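PDB 7PN0: ribose-phosphate pyrophosphokinase from Thermus thermophilus, which catalyses the transfer of pyrophosphate from ATP to ribose 5-phosphate, giving phosphoribosyl pyrophosphate, a precursor of nucleotides. Local coordinates for residues L115-L128 / F136-P148. Residues are numbered along the deposited sequence; the frame is centred on the assembly and turned at random.
Sequences LQTAGADRVLTMTL and FFKIPVDHLSAEP. With SO4 (sulfate ion), chain F.
Asp142 OD2 is gripped twice: Arg122 NH1 reaches its syn side at 2.8 Å in a salt bridge, 31° out of the carboxylate plane, and a water donates to it at 2.7 Å. The same water accepts from Arg122 NE and donates to Val123 O, so it ties guanidinium, carboxylate and backbone together. Arg122 bends at chi3 (57°), which lays one guanidinium face against Pro140 CB. Both charges have second partners on a neighbouring subunit, Ser80 for Arg122 and Arg48 for Asp142. Strands 122-126 and 141-144 run parallel, joined by a ladder from Val123 N to Pro140 O through to Thr127 N and Leu144 O. On the face carrying Val123, Val123 CG2 meets Ile139 CD1 and, at 3.7 Å, Phe137 CE2. On the other face, Leu124 CD1 packs on Leu144 CG, and helix 287-299 covers Leu124 and Met126. Beyond the strand, Leu128 N donates to His143 NE2 at 3.0 Å, well out of the ring plane, while Leu128 CD1 sits over the ring centre in a CH-pi contact. With alanine at His143, Leu128 N would probably lose its acceptor and the leucine side chain the flat surface it rests on. A sulfate spans the strand ends: Thr127 OG1 (2.6 Å) and Ala146 N both donate to its O2, and Ser145 OG donates to O1 while capping helix 147-157 through Glu147 N. These are the last two neighbouring strands of the five-stranded parallel sheet, 141-144 being outermost within this chain, in the N-terminal PRTase-like domain of PRPP synthases.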
loop_
_atom_site.group_PDB
_atom_site.type_symbol
_atom_site.label_atom_id
_atom_site.label_comp_id
_atom_site.label_asym_id
_atom_site.label_seq_id
_atom_site.Cartn_x
_atom_site.Cartn_y
_atom_site.Cartn_z
ATOM N N LEU A 115 5.155 13.065 1.845
ATOM C CA LEU A 115 4.823 13.702 0.531
ATOM C C LEU A 115 4.098 12.671 -0.333
ATOM O O LEU A 115 3.085 13.008 -0.949
ATOM C CB LEU A 115 6.094 14.198 -0.150
ATOM C CG LEU A 115 6.657 15.483 0.434
ATOM C CD1 LEU A 115 8.101 15.668 0.056
ATOM C CD2 LEU A 115 5.781 16.673 -0.009
ATOM N N GLN A 116 4.551 11.418 -0.323
ATOM C CA GLN A 116 3.911 10.373 -1.150
ATOM C C GLN A 116 2.499 10.124 -0.626
ATOM O O GLN A 116 1.568 10.029 -1.427
ATOM C CB GLN A 116 4.787 9.122 -1.173
ATOM C CG GLN A 116 6.035 9.371 -1.954
ATOM C CD GLN A 116 7.112 8.324 -1.723
ATOM O OE1 GLN A 116 6.970 7.337 -0.987
ATOM N NE2 GLN A 116 8.167 8.482 -2.468
ATOM N N THR A 117 2.328 10.064 0.695
ATOM C CA THR A 117 1.000 9.838 1.297
ATOM C C THR A 117 0.058 10.981 0.939
ATOM O O THR A 117 -1.141 10.704 0.669
ATOM C CB THR A 117 1.127 9.609 2.806
ATOM O OG1 THR A 117 1.757 8.338 2.967
ATOM C CG2 THR A 117 -0.209 9.621 3.474
ATOM N N ALA A 118 0.547 12.202 0.978
ATOM C CA ALA A 118 -0.262 13.413 0.662
ATOM C C ALA A 118 -0.740 13.372 -0.799
ATOM O O ALA A 118 -1.758 14.010 -1.097
ATOM C CB ALA A 118 0.528 14.628 0.983
ATOM N N GLY A 119 -0.016 12.665 -1.664
ATOM C CA GLY A 119 -0.402 12.423 -3.058
ATOM C C GLY A 119 0.574 12.979 -4.088
ATOM O O GLY A 119 0.181 13.023 -5.280
ATOM N N ALA A 120 1.812 13.330 -3.716
ATOM C CA ALA A 120 2.825 13.800 -4.686
ATOM C C ALA A 120 3.117 12.686 -5.683
ATOM O O ALA A 120 3.390 11.572 -5.289
ATOM C CB ALA A 120 4.077 14.244 -3.992
ATOM N N ASP A 121 3.195 13.018 -6.953
ATOM C CA ASP A 121 3.526 12.025 -8.004
ATOM C C ASP A 121 5.009 12.100 -8.329
ATOM O O ASP A 121 5.533 11.147 -8.908
ATOM C CB ASP A 121 2.668 12.260 -9.237
ATOM C CG ASP A 121 1.199 12.066 -8.972
ATOM O OD1 ASP A 121 0.854 10.951 -8.431
ATOM O OD2 ASP A 121 0.399 12.933 -9.439
ATOM N N ARG A 122 5.649 13.211 -7.996
ATOM C CA ARG A 122 6.999 13.532 -8.478
ATOM C C ARG A 122 7.550 14.623 -7.591
ATOM O O ARG A 122 6.784 15.376 -6.974
ATOM C CB ARG A 122 7.106 14.142 -9.895
ATOM C CG ARG A 122 6.248 13.570 -10.998
ATOM C CD ARG A 122 6.493 14.344 -12.282
ATOM N NE ARG A 122 7.902 14.302 -12.637
ATOM C CZ ARG A 122 8.526 13.224 -13.128
ATOM N NH1 ARG A 122 9.806 13.288 -13.390
ATOM N NH2 ARG A 122 7.866 12.106 -13.420
ATOM N N VAL A 123 8.865 14.766 -7.622
ATOM C CA VAL A 123 9.566 15.863 -6.914
ATOM C C VAL A 123 10.521 16.472 -7.935
ATOM O O VAL A 123 11.076 15.728 -8.742
ATOM C CB VAL A 123 10.324 15.397 -5.652
ATOM C CG1 VAL A 123 11.184 16.470 -5.058
ATOM C CG2 VAL A 123 9.372 14.904 -4.600
ATOM N N LEU A 124 10.690 17.773 -7.844
ATOM C CA LEU A 124 11.700 18.576 -8.584
ATOM C C LEU A 124 12.468 19.365 -7.537
ATOM O O LEU A 124 11.808 20.098 -6.800
ATOM C CB LEU A 124 11.018 19.513 -9.597
ATOM C CG LEU A 124 11.958 20.477 -10.334
ATOM C CD1 LEU A 124 13.034 19.701 -11.065
ATOM C CD2 LEU A 124 11.163 21.408 -11.258
ATOM N N THR A 125 13.789 19.183 -7.460
ATOM C CA THR A 125 14.576 19.799 -6.377
ATOM C C THR A 125 15.940 20.178 -6.926
ATOM O O THR A 125 16.266 19.799 -8.037
ATOM C CB THR A 125 14.601 18.905 -5.127
ATOM O OG1 THR A 125 15.204 19.584 -4.034
ATOM C CG2 THR A 125 15.328 17.593 -5.311
ATOM N N MET A 126 16.756 20.799 -6.091
ATOM C CA MET A 126 18.100 21.245 -6.526
ATOM C C MET A 126 19.071 21.017 -5.376
ATOM O O MET A 126 18.706 21.263 -4.235
ATOM C CB MET A 126 18.102 22.706 -6.963
ATOM C CG MET A 126 19.490 23.257 -7.261
ATOM S SD MET A 126 19.397 24.978 -7.889
ATOM C CE MET A 126 19.006 24.683 -9.603
ATOM N N THR A 127 20.270 20.590 -5.703
ATOM C CA THR A 127 21.371 20.441 -4.728
ATOM C C THR A 127 20.863 19.801 -3.422
ATOM O O THR A 127 20.941 20.437 -2.327
ATOM C CB THR A 127 22.097 21.772 -4.511
ATOM O OG1 THR A 127 22.428 22.367 -5.771
ATOM C CG2 THR A 127 23.347 21.566 -3.680
ATOM N N LEU A 128 20.495 18.524 -3.459
ATOM C CA LEU A 128 20.253 17.744 -2.209
ATOM C C LEU A 128 21.534 17.684 -1.392
ATOM O O LEU A 128 22.614 17.606 -1.980
ATOM C CB LEU A 128 19.792 16.340 -2.544
ATOM C CG LEU A 128 18.392 16.300 -3.116
ATOM C CD1 LEU A 128 18.121 14.933 -3.681
ATOM C CD2 LEU A 128 17.367 16.683 -2.057
ATOM N N PHE A 136 15.479 7.911 -1.070
ATOM C CA PHE A 136 14.452 7.951 -0.005
ATOM C C PHE A 136 13.064 8.105 -0.651
ATOM O O PHE A 136 12.073 7.861 0.031
ATOM C CB PHE A 136 14.701 9.099 0.967
ATOM C CG PHE A 136 15.955 8.992 1.809
ATOM C CD1 PHE A 136 16.731 7.848 1.852
ATOM C CD2 PHE A 136 16.301 10.020 2.658
ATOM C CE1 PHE A 136 17.856 7.784 2.661
ATOM C CE2 PHE A 136 17.419 9.946 3.474
ATOM C CZ PHE A 136 18.205 8.836 3.460
ATOM N N PHE A 137 12.988 8.479 -1.926
ATOM C CA PHE A 137 11.727 8.657 -2.675
ATOM C C PHE A 137 11.448 7.419 -3.511
ATOM O O PHE A 137 12.337 6.889 -4.159
ATOM C CB PHE A 137 11.745 9.915 -3.548
ATOM C CG PHE A 137 11.766 11.197 -2.775
ATOM C CD1 PHE A 137 12.963 11.760 -2.379
ATOM C CD2 PHE A 137 10.588 11.820 -2.410
ATOM C CE1 PHE A 137 12.985 12.924 -1.627
ATOM C CE2 PHE A 137 10.617 12.980 -1.658
ATOM C CZ PHE A 137 11.807 13.528 -1.267
ATOM N N LYS A 138 10.196 6.969 -3.501
ATOM C CA LYS A 138 9.717 5.940 -4.430
ATOM C C LYS A 138 9.259 6.621 -5.720
ATOM O O LYS A 138 9.451 6.062 -6.798
ATOM C CB LYS A 138 8.611 5.097 -3.792
ATOM C CG LYS A 138 8.119 3.990 -4.727
ATOM C CD LYS A 138 9.171 2.942 -5.096
ATOM C CE LYS A 138 8.582 1.633 -5.620
ATOM N NZ LYS A 138 9.609 0.781 -6.274
ATOM N N ILE A 139 8.650 7.789 -5.608
ATOM C CA ILE A 139 8.197 8.605 -6.761
ATOM C C ILE A 139 9.413 9.185 -7.463
ATOM O O ILE A 139 10.444 9.373 -6.832
ATOM C CB ILE A 139 7.258 9.726 -6.316
ATOM C CG1 ILE A 139 7.870 10.600 -5.199
ATOM C CG2 ILE A 139 5.916 9.138 -5.931
ATOM C CD1 ILE A 139 7.051 11.878 -4.917
ATOM N N PRO A 140 9.318 9.433 -8.784
ATOM C CA PRO A 140 10.425 10.025 -9.525
ATOM C C PRO A 140 10.861 11.354 -8.909
ATOM O O PRO A 140 9.996 12.178 -8.478
ATOM C CB PRO A 140 9.901 10.214 -10.941
ATOM C CG PRO A 140 8.677 9.348 -11.047
ATOM C CD PRO A 140 8.187 9.109 -9.642
ATOM N N VAL A 141 12.177 11.607 -8.968
ATOM C CA VAL A 141 12.791 12.861 -8.486
ATOM C C VAL A 141 13.662 13.399 -9.628
ATOM O O VAL A 141 14.415 12.666 -10.171
ATOM C CB VAL A 141 13.591 12.692 -7.187
ATOM C CG1 VAL A 141 14.335 13.965 -6.842
ATOM C CG2 VAL A 141 12.727 12.185 -6.009
ATOM N N ASP A 142 13.420 14.620 -10.036
ATOM C CA ASP A 142 14.369 15.321 -10.932
ATOM C C ASP A 142 15.220 16.215 -10.034
ATOM O O ASP A 142 14.687 17.103 -9.383
ATOM C CB ASP A 142 13.656 16.054 -12.062
ATOM C CG ASP A 142 13.040 15.106 -13.078
ATOM O OD1 ASP A 142 13.757 14.188 -13.569
ATOM O OD2 ASP A 142 11.843 15.215 -13.301
ATOM N N HIS A 143 16.501 15.908 -9.980
ATOM C CA HIS A 143 17.483 16.573 -9.096
ATOM C C HIS A 143 18.329 17.513 -9.963
ATOM O O HIS A 143 19.199 16.998 -10.651
ATOM C CB HIS A 143 18.303 15.499 -8.373
ATOM C CG HIS A 143 19.313 16.005 -7.414
ATOM N ND1 HIS A 143 20.281 15.182 -6.907
ATOM C CD2 HIS A 143 19.515 17.231 -6.878
ATOM C CE1 HIS A 143 21.065 15.880 -6.104
ATOM N NE2 HIS A 143 20.618 17.135 -6.076
ATOM N N LEU A 144 18.086 18.824 -9.900
ATOM C CA LEU A 144 18.836 19.823 -10.713
ATOM C C LEU A 144 20.172 20.116 -10.018
ATOM O O LEU A 144 20.224 20.170 -8.774
ATOM C CB LEU A 144 17.997 21.097 -10.827
ATOM C CG LEU A 144 16.639 20.977 -11.504
ATOM C CD1 LEU A 144 15.943 22.321 -11.574
ATOM C CD2 LEU A 144 16.733 20.353 -12.880
ATOM N N SER A 145 21.204 20.389 -10.813
ATOM C CA SER A 145 22.529 20.833 -10.342
ATOM C C SER A 145 22.658 22.358 -10.472
ATOM O O SER A 145 22.225 22.904 -11.527
ATOM C CB SER A 145 23.590 20.167 -11.141
ATOM O OG SER A 145 24.868 20.649 -10.745
ATOM N N ALA A 146 23.256 22.991 -9.470
ATOM C CA ALA A 146 23.666 24.424 -9.484
ATOM C C ALA A 146 25.072 24.574 -10.063
ATOM O O ALA A 146 25.501 25.730 -10.209
ATOM C CB ALA A 146 23.618 25.022 -8.114
ATOM N N GLU A 147 25.744 23.479 -10.421
ATOM C CA GLU A 147 27.139 23.556 -10.924
ATOM C C GLU A 147 27.268 24.611 -12.031
ATOM O O GLU A 147 28.153 25.451 -11.956
ATOM C CB GLU A 147 27.625 22.211 -11.462
ATOM C CG GLU A 147 28.142 21.247 -10.397
ATOM C CD GLU A 147 28.763 19.991 -11.004
ATOM O OE1 GLU A 147 29.235 20.048 -12.159
ATOM O OE2 GLU A 147 28.776 18.964 -10.318
ATOM N N PRO A 148 26.473 24.590 -13.131
ATOM C CA PRO A 148 26.682 25.555 -14.213
ATOM C C PRO A 148 26.456 27.004 -13.750
ATOM O O PRO A 148 27.216 27.880 -14.159
ATOM C CB PRO A 148 25.685 25.116 -15.298
ATOM C CG PRO A 148 25.439 23.647 -14.979
ATOM C CD PRO A 148 25.452 23.598 -13.476
HETATM S S SO4 F . 25.068 20.119 -7.138
HETATM O O1 SO4 F . 25.118 19.376 -8.373
HETATM O O2 SO4 F . 24.217 21.271 -7.349
HETATM O O3 SO4 F . 26.424 20.582 -6.758
HETATM O O4 SO4 F . 24.506 19.313 -6.108
HETATM O O HOH W 1 10.001 15.946 -11.529
#